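PDB 5G0A: transaminase from Bacillus megaterium, which probably transfers amino groups between amines and carbonyl compounds with S-selectivity, using pyridoxal-5'-phosphate, as expected of a class-III aminotransferase. Local coordinates for residues R138-H149 with E229-Q240; L190-F198 with Q240-Y251. One frame throughout, in Å; residues are numbered along the deposited sequence.

Contact 1. Residues R138-H149 with E229-Q240. With PLP (pyridoxal-5'-phosphate), chain K.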
loop_
_atom_site.group_PDB
_atom_site.type_symbol
_atom_site.label_atom_id
_atom_site.label_comp_id
_atom_site.label_asym_id
_atom_site.label_seq_id
_atom_site.Cartn_x
_atom_site.Cartn_y
_atom_site.Cartn_z
ATOM N N ARG B 138 13.929 8.478 -1.288
ATOM C CA ARG B 138 12.699 8.861 -0.572
ATOM C C ARG B 138 11.479 8.400 -1.365
ATOM O O ARG B 138 11.527 8.399 -2.602
ATOM C CB ARG B 138 12.583 10.382 -0.418
ATOM C CG ARG B 138 13.716 11.038 0.365
ATOM C CD ARG B 138 13.494 12.534 0.320
ATOM N NE ARG B 138 14.699 13.235 0.775
ATOM C CZ ARG B 138 14.915 14.532 0.537
ATOM N NH1 ARG B 138 14.023 15.236 -0.154
ATOM N NH2 ARG B 138 16.051 15.105 0.972
ATOM N N PRO B 139 10.382 8.051 -0.668
ATOM C CA PRO B 139 9.224 7.445 -1.364
ATOM C C PRO B 139 8.138 8.387 -1.879
ATOM O O PRO B 139 7.507 8.081 -2.888
ATOM C CB PRO B 139 8.601 6.551 -0.279
ATOM C CG PRO B 139 8.918 7.272 1.010
ATOM C CD PRO B 139 10.331 7.800 0.794
ATOM N N LEU B 140 7.843 9.473 -1.176
ATOM C CA LEU B 140 6.639 10.215 -1.484
ATOM C C LEU B 140 6.807 11.168 -2.664
ATOM O O LEU B 140 7.831 11.837 -2.808
ATOM C CB LEU B 140 6.149 10.987 -0.260
ATOM C CG LEU B 140 5.676 10.155 0.940
ATOM C CD1 LEU B 140 5.152 11.092 2.014
ATOM C CD2 LEU B 140 4.571 9.184 0.526
ATOM N N VAL B 141 5.792 11.204 -3.520
ATOM C CA VAL B 141 5.769 12.210 -4.579
ATOM C C VAL B 141 4.472 13.010 -4.419
ATOM O O VAL B 141 3.388 12.446 -4.141
ATOM C CB VAL B 141 5.852 11.572 -5.998
ATOM C CG1 VAL B 141 5.619 12.643 -7.071
ATOM C CG2 VAL B 141 7.209 10.864 -6.206
ATOM N N VAL B 142 4.584 14.319 -4.584
ATOM C CA VAL B 142 3.453 15.236 -4.466
ATOM C C VAL B 142 2.993 15.618 -5.863
ATOM O O VAL B 142 3.797 16.102 -6.686
ATOM C CB VAL B 142 3.873 16.515 -3.704
ATOM C CG1 VAL B 142 2.705 17.492 -3.623
ATOM C CG2 VAL B 142 4.388 16.151 -2.324
ATOM N N THR B 143 1.702 15.394 -6.107
ATOM C CA THR B 143 1.042 15.832 -7.332
ATOM C C THR B 143 -0.057 16.854 -6.983
ATOM O O THR B 143 -0.161 17.293 -5.821
ATOM C CB THR B 143 0.454 14.614 -8.058
ATOM O OG1 THR B 143 0.096 14.986 -9.396
ATOM C CG2 THR B 143 -0.777 14.054 -7.280
ATOM N N ARG B 144 -0.845 17.277 -7.971
ATOM C CA ARG B 144 -1.943 18.222 -7.712
ATOM C C ARG B 144 -3.274 17.671 -8.189
ATOM O O ARG B 144 -3.333 16.946 -9.179
ATOM C CB ARG B 144 -1.704 19.597 -8.382
ATOM C CG ARG B 144 -0.471 20.358 -7.873
ATOM C CD ARG B 144 0.805 20.012 -8.654
ATOM N NE ARG B 144 0.556 20.043 -10.106
ATOM C CZ ARG B 144 0.445 21.152 -10.837
ATOM N NH1 ARG B 144 0.586 22.359 -10.272
ATOM N NH2 ARG B 144 0.179 21.064 -12.142
ATOM N N GLU B 145 -4.346 18.070 -7.510
ATOM C CA GLU B 145 -5.708 17.852 -7.995
ATOM C C GLU B 145 -5.797 18.248 -9.477
ATOM O O GLU B 145 -5.290 19.299 -9.859
ATOM C CB GLU B 145 -6.727 18.673 -7.176
ATOM C CG GLU B 145 -8.160 18.243 -7.490
ATOM C CD GLU B 145 -9.259 19.150 -6.953
ATOM O OE1 GLU B 145 -8.999 20.330 -6.637
ATOM O OE2 GLU B 145 -10.407 18.663 -6.855
ATOM N N HIS B 146 -6.440 17.390 -10.267
ATOM C CA HIS B 146 -6.663 17.545 -11.712
ATOM C C HIS B 146 -5.445 17.341 -12.615
ATOM O O HIS B 146 -5.572 17.506 -13.840
ATOM C CB HIS B 146 -7.337 18.884 -12.071
ATOM C CG HIS B 146 -8.532 19.215 -11.229
ATOM N ND1 HIS B 146 -9.507 18.294 -10.916
ATOM C CD2 HIS B 146 -8.917 20.380 -10.658
ATOM C CE1 HIS B 146 -10.441 18.879 -10.180
ATOM N NE2 HIS B 146 -10.107 20.141 -10.010
ATOM N N ASP B 147 -4.294 16.963 -12.055
ATOM C CA ASP B 147 -3.136 16.669 -12.902
ATOM C C ASP B 147 -3.403 15.387 -13.673
ATOM O O ASP B 147 -4.003 14.452 -13.145
ATOM C CB ASP B 147 -1.851 16.454 -12.090
ATOM C CG ASP B 147 -1.073 17.728 -11.848
ATOM O OD1 ASP B 147 -1.611 18.829 -12.076
ATOM O OD2 ASP B 147 0.117 17.620 -11.471
ATOM N N TYR B 148 -2.910 15.365 -14.905
ATOM C CA TYR B 148 -2.831 14.139 -15.705
ATOM C C TYR B 148 -1.364 13.896 -16.042
ATOM O O TYR B 148 -0.695 14.780 -16.600
ATOM C CB TYR B 148 -3.683 14.248 -16.975
ATOM C CG TYR B 148 -3.666 12.926 -17.738
ATOM C CD1 TYR B 148 -4.465 11.858 -17.307
ATOM C CD2 TYR B 148 -2.804 12.722 -18.819
ATOM C CE1 TYR B 148 -4.420 10.620 -17.940
ATOM C CE2 TYR B 148 -2.770 11.482 -19.490
ATOM C CZ TYR B 148 -3.579 10.441 -19.029
ATOM O OH TYR B 148 -3.568 9.205 -19.646
ATOM N N HIS B 149 -0.853 12.720 -15.671
ATOM C CA HIS B 149 0.527 12.379 -15.930
ATOM C C HIS B 149 0.647 11.027 -16.633
ATOM O O HIS B 149 1.731 10.472 -16.713
ATOM C CB HIS B 149 1.371 12.408 -14.627
ATOM C CG HIS B 149 1.471 13.774 -14.021
ATOM N ND1 HIS B 149 2.131 14.812 -14.649
ATOM C CD2 HIS B 149 0.991 14.279 -12.854
ATOM C CE1 HIS B 149 2.034 15.904 -13.902
ATOM N NE2 HIS B 149 1.357 15.603 -12.805
ATOM N N GLU B 229 11.907 14.977 4.632
ATOM C CA GLU B 229 12.889 13.916 4.485
ATOM C C GLU B 229 12.334 12.632 3.828
ATOM O O GLU B 229 13.089 11.730 3.499
ATOM C CB GLU B 229 13.601 13.603 5.827
ATOM C CG GLU B 229 12.813 12.782 6.866
ATOM C CD GLU B 229 11.639 13.489 7.515
ATOM O OE1 GLU B 229 11.441 14.711 7.364
ATOM O OE2 GLU B 229 10.874 12.790 8.214
ATOM N N GLN B 230 11.022 12.526 3.657
ATOM C CA GLN B 230 10.546 11.375 2.888
ATOM C C GLN B 230 9.825 11.755 1.601
ATOM O O GLN B 230 9.200 10.905 0.976
ATOM C CB GLN B 230 9.725 10.404 3.732
ATOM C CG GLN B 230 8.347 10.890 4.114
ATOM C CD GLN B 230 7.492 9.742 4.644
ATOM O OE1 GLN B 230 7.859 8.563 4.510
ATOM N NE2 GLN B 230 6.357 10.073 5.229
ATOM N N VAL B 231 9.920 13.029 1.221
ATOM C CA VAL B 231 9.305 13.516 -0.019
ATOM C C VAL B 231 10.404 13.657 -1.095
ATOM O O VAL B 231 11.268 14.510 -1.003
ATOM C CB VAL B 231 8.521 14.845 0.157
ATOM C CG1 VAL B 231 7.965 15.336 -1.185
ATOM C CG2 VAL B 231 7.362 14.669 1.147
ATOM N N ALA B 232 10.351 12.805 -2.111
ATOM C CA ALA B 232 11.294 12.872 -3.243
ATOM C C ALA B 232 11.141 14.105 -4.124
ATOM O O ALA B 232 12.138 14.684 -4.530
ATOM C CB ALA B 232 11.173 11.609 -4.124
ATOM N N ALA B 233 9.896 14.443 -4.468
ATOM C CA ALA B 233 9.600 15.351 -5.572
ATOM C C ALA B 233 8.175 15.869 -5.521
ATOM O O ALA B 233 7.269 15.234 -4.954
ATOM C CB ALA B 233 9.857 14.646 -6.920
ATOM N N VAL B 234 7.988 17.033 -6.135
ATOM C CA VAL B 234 6.686 17.523 -6.521
ATOM C C VAL B 234 6.672 17.417 -8.044
ATOM O O VAL B 234 7.626 17.842 -8.703
ATOM C CB VAL B 234 6.511 19.010 -6.126
ATOM C CG1 VAL B 234 5.155 19.508 -6.606
ATOM C CG2 VAL B 234 6.595 19.166 -4.603
ATOM N N ILE B 235 5.617 16.830 -8.589
ATOM C CA ILE B 235 5.430 16.779 -10.045
ATOM C C ILE B 235 4.317 17.730 -10.455
ATOM O O ILE B 235 3.281 17.768 -9.814
ATOM C CB ILE B 235 5.168 15.332 -10.543
ATOM C CG1 ILE B 235 5.179 15.307 -12.080
ATOM C CG2 ILE B 235 3.890 14.709 -9.921
ATOM C CD1 ILE B 235 5.229 13.901 -12.653
ATOM N N THR B 236 4.531 18.483 -11.543
ATOM C CA THR B 236 3.577 19.486 -11.995
ATOM C C THR B 236 3.384 19.406 -13.510
ATOM O O THR B 236 4.129 18.710 -14.198
ATOM C CB THR B 236 4.066 20.929 -11.697
ATOM O OG1 THR B 236 5.297 21.172 -12.392
ATOM C CG2 THR B 236 4.258 21.152 -10.181
ATOM N N GLU B 237 2.373 20.120 -14.008
ATOM C CA GLU B 237 2.253 20.486 -15.429
ATOM C C GLU B 237 2.109 21.994 -15.358
ATOM O O GLU B 237 1.339 22.491 -14.521
ATOM C CB GLU B 237 0.953 19.968 -16.049
ATOM C CG GLU B 237 0.658 18.483 -15.973
ATOM C CD GLU B 237 -0.750 18.185 -16.465
ATOM O OE1 GLU B 237 -0.989 18.307 -17.696
ATOM O OE2 GLU B 237 -1.633 17.885 -15.630
ATOM N N VAL B 238 2.806 22.741 -16.203
ATOM C CA VAL B 238 2.701 24.212 -16.072
ATOM C C VAL B 238 1.327 24.680 -16.522
ATOM O O VAL B 238 0.816 25.697 -16.055
ATOM C CB VAL B 238 3.793 25.006 -16.809
ATOM C CG1 VAL B 238 5.179 24.653 -16.296
ATOM C CG2 VAL B 238 3.659 24.878 -18.331
ATOM N N SER B 239 0.746 23.952 -17.458
ATOM C CA SER B 239 -0.628 24.164 -17.830
ATOM C C SER B 239 -1.230 22.782 -17.805
ATOM O O SER B 239 -0.761 21.892 -18.529
ATOM C CB SER B 239 -0.705 24.768 -19.238
ATOM O OG SER B 239 -2.044 24.908 -19.663
ATOM N N GLN B 240 -2.235 22.577 -16.956
ATOM C CA GLN B 240 -2.875 21.261 -16.875
ATOM C C GLN B 240 -3.525 20.983 -18.219
ATOM O O GLN B 240 -4.388 21.746 -18.660
ATOM C CB GLN B 240 -3.859 21.191 -15.698
ATOM C CG GLN B 240 -3.131 21.063 -14.357
ATOM C CD GLN B 240 -4.043 21.226 -13.153
ATOM O OE1 GLN B 240 -4.905 22.120 -13.116
ATOM N NE2 GLN B 240 -3.841 20.377 -12.141
HETATM N N1 PLP K . 1.655 13.580 -19.170
HETATM C C2 PLP K . 0.910 14.558 -19.738
HETATM C C2A PLP K . 0.940 15.958 -19.164
HETATM C C3 PLP K . 0.134 14.275 -20.968
HETATM O O3 PLP K . -0.583 15.220 -21.592
HETATM C C4 PLP K . 0.156 12.911 -21.517
HETATM C C4A PLP K . -0.598 12.589 -22.808
HETATM C C5 PLP K . 0.975 11.930 -20.765
HETATM C C6 PLP K . 1.657 12.314 -19.620
HETATM C C5A PLP K . 1.044 10.464 -21.170
HETATM O O4P PLP K . 1.575 10.255 -22.461
HETATM P P PLP K . 1.166 8.884 -23.219
HETATM O O1P PLP K . 2.074 8.969 -24.416
HETATM O O2P PLP K . 1.437 7.698 -22.310
HETATM O O3P PLP K . -0.294 9.027 -23.556
HETATM O O HOH W 1 16.191 11.971 2.806
HETATM O O HOH W 2 -4.334 17.804 -16.311
#
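The imidazole of H149 carries I235 on one face, the CD1 methyl of I235 standing 3.9 Å from the centroid of the H149 ring and 13° off its normal, a CH-pi contact. With CG1 anti to the backbone N (chi1 -172°) and the chain extended, I235 lays CG1 and CD1 over the ring. The guanidinium of R144, folded back by bends at chi2 and chi3, is sandwiched between T236 and the amide of Q240, with D147 at its edge. R138 offers its guanidinium edge to the main chain: R138 NH1 bonds to V231 O at 3.0 Å and also to G263.

D147 is the hub. From opposite faces of its carboxylate, R144 NE (2.8 Å, a salt bridge) and H149 NE2 (2.7 Å) both reach D147 OD2, while D147 OD1 receives Q240 NE2 at 2.7 Å through its anti lone pair. E237 OE2 takes Y148 N at 2.9 Å. These bonds probably help to shape the wall of the cofactor pocket that Y148, H149 and E237 line, and D269, another pocket residue, holds H149 ND1.

Behind this end the strands run parallel, with a beta bulge where the register slips between L140 and V141. Strand 140-144 lies between strands 231-236 and 189-192 of the central sheet; V141 and A233 face helix 121-136, whereas V142, V231 and V234 pack on I223 of helix 214-226.

Contact 2. Residues L190-F198 with Q240-Y251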
loop_
_atom_site.group_PDB
_atom_site.type_symbol
_atom_site.label_atom_id
_atom_site.label_comp_id
_atom_site.label_asym_id
_atom_site.label_seq_id
_atom_site.Cartn_x
_atom_site.Cartn_y
_atom_site.Cartn_z
ATOM N N LEU B 190 0.992 12.109 -2.452
ATOM C CA LEU B 190 0.137 13.082 -1.808
ATOM C C LEU B 190 -0.474 13.997 -2.852
ATOM O O LEU B 190 0.226 14.468 -3.758
ATOM C CB LEU B 190 0.960 13.922 -0.834
ATOM C CG LEU B 190 1.759 13.206 0.231
ATOM C CD1 LEU B 190 2.501 14.260 1.044
ATOM C CD2 LEU B 190 0.853 12.341 1.109
ATOM N N MET B 191 -1.767 14.273 -2.718
ATOM C CA MET B 191 -2.442 15.202 -3.631
ATOM C C MET B 191 -2.533 16.607 -3.032
ATOM O O MET B 191 -3.286 16.836 -2.082
ATOM C CB MET B 191 -3.851 14.704 -4.029
ATOM C CG MET B 191 -4.581 15.698 -4.925
ATOM S SD MET B 191 -6.229 15.163 -5.406
ATOM C CE MET B 191 -7.193 15.738 -4.002
ATOM N N ALA B 192 -1.780 17.537 -3.615
ATOM C CA ALA B 192 -1.797 18.958 -3.213
ATOM C C ALA B 192 -2.840 19.721 -3.984
ATOM O O ALA B 192 -3.394 19.210 -4.968
ATOM C CB ALA B 192 -0.413 19.578 -3.434
ATOM N N PRO B 193 -3.135 20.960 -3.548
ATOM C CA PRO B 193 -4.184 21.699 -4.268
ATOM C C PRO B 193 -3.790 22.064 -5.698
ATOM O O PRO B 193 -2.614 22.240 -6.007
ATOM C CB PRO B 193 -4.397 22.971 -3.431
ATOM C CG PRO B 193 -3.366 22.958 -2.347
ATOM C CD PRO B 193 -2.729 21.607 -2.282
ATOM N N SER B 194 -4.775 22.154 -6.573
ATOM C CA SER B 194 -4.512 22.678 -7.898
ATOM C C SER B 194 -4.105 24.162 -7.770
ATOM O O SER B 194 -4.493 24.838 -6.800
ATOM C CB SER B 194 -5.755 22.520 -8.772
ATOM O OG SER B 194 -6.801 23.334 -8.311
ATOM N N PRO B 195 -3.339 24.676 -8.744
ATOM C CA PRO B 195 -2.974 26.094 -8.714
ATOM C C PRO B 195 -4.163 27.056 -8.707
ATOM O O PRO B 195 -4.015 28.198 -8.277
ATOM C CB PRO B 195 -2.196 26.278 -10.024
ATOM C CG PRO B 195 -1.644 24.938 -10.317
ATOM C CD PRO B 195 -2.719 23.976 -9.891
ATOM N N ASN B 196 -5.318 26.606 -9.189
ATOM C CA ASN B 196 -6.498 27.464 -9.339
ATOM C C ASN B 196 -7.537 27.295 -8.231
ATOM O O ASN B 196 -8.656 27.799 -8.346
ATOM C CB ASN B 196 -7.170 27.213 -10.694
ATOM C CG ASN B 196 -6.501 27.961 -11.839
ATOM O OD1 ASN B 196 -5.584 28.765 -11.636
ATOM N ND2 ASN B 196 -6.971 27.707 -13.055
ATOM N N MET B 197 -7.168 26.584 -7.171
ATOM C CA MET B 197 -8.145 26.104 -6.189
ATOM C C MET B 197 -8.749 27.195 -5.304
ATOM O O MET B 197 -9.938 27.136 -4.976
ATOM C CB MET B 197 -7.526 25.000 -5.323
ATOM C CG MET B 197 -8.547 24.087 -4.663
ATOM S SD MET B 197 -7.873 22.462 -4.271
ATOM C CE MET B 197 -9.326 21.667 -3.578
ATOM N N PHE B 198 -7.936 28.176 -4.916
ATOM C CA PHE B 198 -8.398 29.256 -4.040
ATOM C C PHE B 198 -8.523 30.596 -4.767
ATOM O O PHE B 198 -7.554 31.351 -4.856
ATOM C CB PHE B 198 -7.462 29.393 -2.842
ATOM C CG PHE B 198 -7.209 28.091 -2.132
ATOM C CD1 PHE B 198 -8.220 27.480 -1.393
ATOM C CD2 PHE B 198 -5.973 27.457 -2.236
ATOM C CE1 PHE B 198 -7.992 26.271 -0.751
ATOM C CE2 PHE B 198 -5.736 26.249 -1.594
ATOM C CZ PHE B 198 -6.745 25.660 -0.848
ATOM N N GLN B 240 -2.235 22.577 -16.956
ATOM C CA GLN B 240 -2.875 21.261 -16.875
ATOM C C GLN B 240 -3.525 20.983 -18.219
ATOM O O GLN B 240 -4.388 21.746 -18.660
ATOM C CB GLN B 240 -3.859 21.191 -15.698
ATOM C CG GLN B 240 -3.131 21.063 -14.357
ATOM C CD GLN B 240 -4.043 21.226 -13.153
ATOM O OE1 GLN B 240 -4.905 22.120 -13.116
ATOM N NE2 GLN B 240 -3.841 20.377 -12.141
ATOM N N GLY B 241 -3.062 19.915 -18.878
ATOM C CA GLY B 241 -3.432 19.607 -20.261
ATOM C C GLY B 241 -4.833 19.053 -20.337
ATOM O O GLY B 241 -5.782 19.784 -20.632
ATOM N N ALA B 242 -4.977 17.763 -20.051
ATOM C CA ALA B 242 -6.304 17.156 -19.942
ATOM C C ALA B 242 -7.150 17.887 -18.894
ATOM O O ALA B 242 -8.361 18.097 -19.086
ATOM C CB ALA B 242 -6.188 15.673 -19.607
ATOM N N GLY B 243 -6.506 18.298 -17.799
ATOM C CA GLY B 243 -7.198 19.018 -16.710
ATOM C C GLY B 243 -7.633 20.428 -17.090
ATOM O O GLY B 243 -8.455 21.046 -16.392
ATOM N N SER B 244 -7.052 20.944 -18.177
ATOM C CA SER B 244 -7.542 22.166 -18.857
ATOM C C SER B 244 -7.538 23.415 -17.981
ATOM O O SER B 244 -8.596 23.992 -17.703
ATOM C CB SER B 244 -8.946 21.943 -19.439
ATOM O OG SER B 244 -8.952 20.853 -20.336
ATOM N N ALA B 245 -6.344 23.827 -17.556
ATOM C CA ALA B 245 -6.197 24.947 -16.629
ATOM C C ALA B 245 -4.857 25.646 -16.802
ATOM O O ALA B 245 -3.869 25.038 -17.225
ATOM C CB ALA B 245 -6.386 24.483 -15.190
ATOM N N MET B 246 -4.848 26.939 -16.495
ATOM C CA MET B 246 -3.663 27.774 -16.592
ATOM C C MET B 246 -3.409 28.353 -15.206
ATOM O O MET B 246 -4.337 28.857 -14.573
ATOM C CB MET B 246 -3.895 28.921 -17.579
ATOM C CG MET B 246 -3.834 28.524 -19.045
ATOM S SD MET B 246 -2.152 28.134 -19.558
ATOM C CE MET B 246 -1.357 29.748 -19.522
ATOM N N PRO B 247 -2.162 28.282 -14.724
ATOM C CA PRO B 247 -1.919 28.761 -13.368
ATOM C C PRO B 247 -1.730 30.280 -13.319
ATOM O O PRO B 247 -1.428 30.893 -14.344
ATOM C CB PRO B 247 -0.611 28.067 -12.999
ATOM C CG PRO B 247 0.122 27.940 -14.294
ATOM C CD PRO B 247 -0.916 27.850 -15.387
ATOM N N PRO B 248 -1.896 30.886 -12.125
ATOM C CA PRO B 248 -1.455 32.263 -11.948
ATOM C C PRO B 248 0.043 32.311 -12.181
ATOM O O PRO B 248 0.762 31.392 -11.763
ATOM C CB PRO B 248 -1.765 32.543 -10.476
ATOM C CG PRO B 248 -1.779 31.197 -9.822
ATOM C CD PRO B 248 -2.364 30.284 -10.862
ATOM N N TYR B 249 0.511 33.353 -12.857
ATOM C CA TYR B 249 1.920 33.456 -13.217
ATOM C C TYR B 249 2.864 33.030 -12.099
ATOM O O TYR B 249 3.917 32.466 -12.360
ATOM C CB TYR B 249 2.287 34.888 -13.651
ATOM C CG TYR B 249 3.757 34.988 -13.962
ATOM C CD1 TYR B 249 4.248 34.548 -15.189
ATOM C CD2 TYR B 249 4.670 35.459 -13.011
ATOM C CE1 TYR B 249 5.598 34.605 -15.478
ATOM C CE2 TYR B 249 6.029 35.510 -13.288
ATOM C CZ TYR B 249 6.481 35.082 -14.524
ATOM O OH TYR B 249 7.823 35.125 -14.828
ATOM N N GLU B 250 2.498 33.337 -10.855
ATOM C CA GLU B 250 3.404 33.183 -9.735
ATOM C C GLU B 250 3.564 31.756 -9.210
ATOM O O GLU B 250 4.513 31.468 -8.485
ATOM C CB GLU B 250 2.961 34.067 -8.579
ATOM C CG GLU B 250 4.070 34.973 -8.089
ATOM C CD GLU B 250 4.697 35.763 -9.220
ATOM O OE1 GLU B 250 3.963 36.518 -9.882
ATOM O OE2 GLU B 250 5.922 35.617 -9.456
ATOM N N TYR B 251 2.614 30.897 -9.539
ATOM C CA TYR B 251 2.613 29.518 -9.010
ATOM C C TYR B 251 3.923 28.749 -9.261
ATOM O O TYR B 251 4.541 28.238 -8.312
ATOM C CB TYR B 251 1.392 28.745 -9.537
ATOM C CG TYR B 251 1.368 27.324 -9.019
ATOM C CD1 TYR B 251 0.806 27.024 -7.771
ATOM C CD2 TYR B 251 1.960 26.292 -9.760
ATOM C CE1 TYR B 251 0.807 25.716 -7.273
ATOM C CE2 TYR B 251 1.963 24.982 -9.282
ATOM C CZ TYR B 251 1.389 24.700 -8.053
ATOM O OH TYR B 251 1.403 23.406 -7.599
HETATM O O HOH W 3 0.123 22.916 -5.433
#
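The phenol oxygen of Y251 is gripped from two sources: water 3 lies 2.6 Å from Y251 OH, in the plane of the ring, and R144 of the neighbouring strand 140-144 bonds to the same oxygen. Since this water also donates to P193 O at 2.9 Å, it joins the end of strand 189-192 to the start of helix 251-262.

The rest of the meeting is carried largely by P195, whose pyrrolidine lies against one face of the Y251 ring. P195 CG stands 3.7 Å from the centroid of the Y251 ring and only 8° off the normal, so the CH-pi contact is almost centred. Y251 presents that face with its CG anti to the backbone N (chi1 180°). On the same proline, P195 CB touches P247 CB at 3.8 Å, and P195 O has P248 CD beside it at 3.7 Å. N196 follows, lying beside M246 and P248.

Tight turns shape both surfaces. A type I turn from S194 to M197 presents P195, and another from P248 to Y251 brings the tyrosine back over it, closed by Y251 N on P248 O at 2.9 Å.

The chemistry is therefore mostly that of C-H groups on an aromatic face, with a water-mediated polar link beside the ring. Such a pairing probably sets the plane of the phenol by packing and its hydroxyl end by R144 and the water; because R144 is also salt-bridged to D147, the effect probably extends to the second shell of the cofactor pocket.

In the fold
Followed from the N terminus, the chain lays down 138-149, then 190-198, then 229-240 and, directly joined at Q240, 240-251. Contact 1 closes a loop of 79 residues and contact 2 one of 41; because their segments alternate, the loops cross instead of nesting. They meet in the central sheet, where strand 189-192 pairs with strand 140-144 through T143 O to A192 N (2.7 Å) and T143 N to L190 O (2.9 Å). Contact 1 pairs two sheet strands and the loops that follow them to the cofactor, while contact 2 fastens the loops leaving strands 189-192 and 231-236, just ahead of helix 251-262. Both also touch the second subunit, so the sheet region lies against the subunit interface.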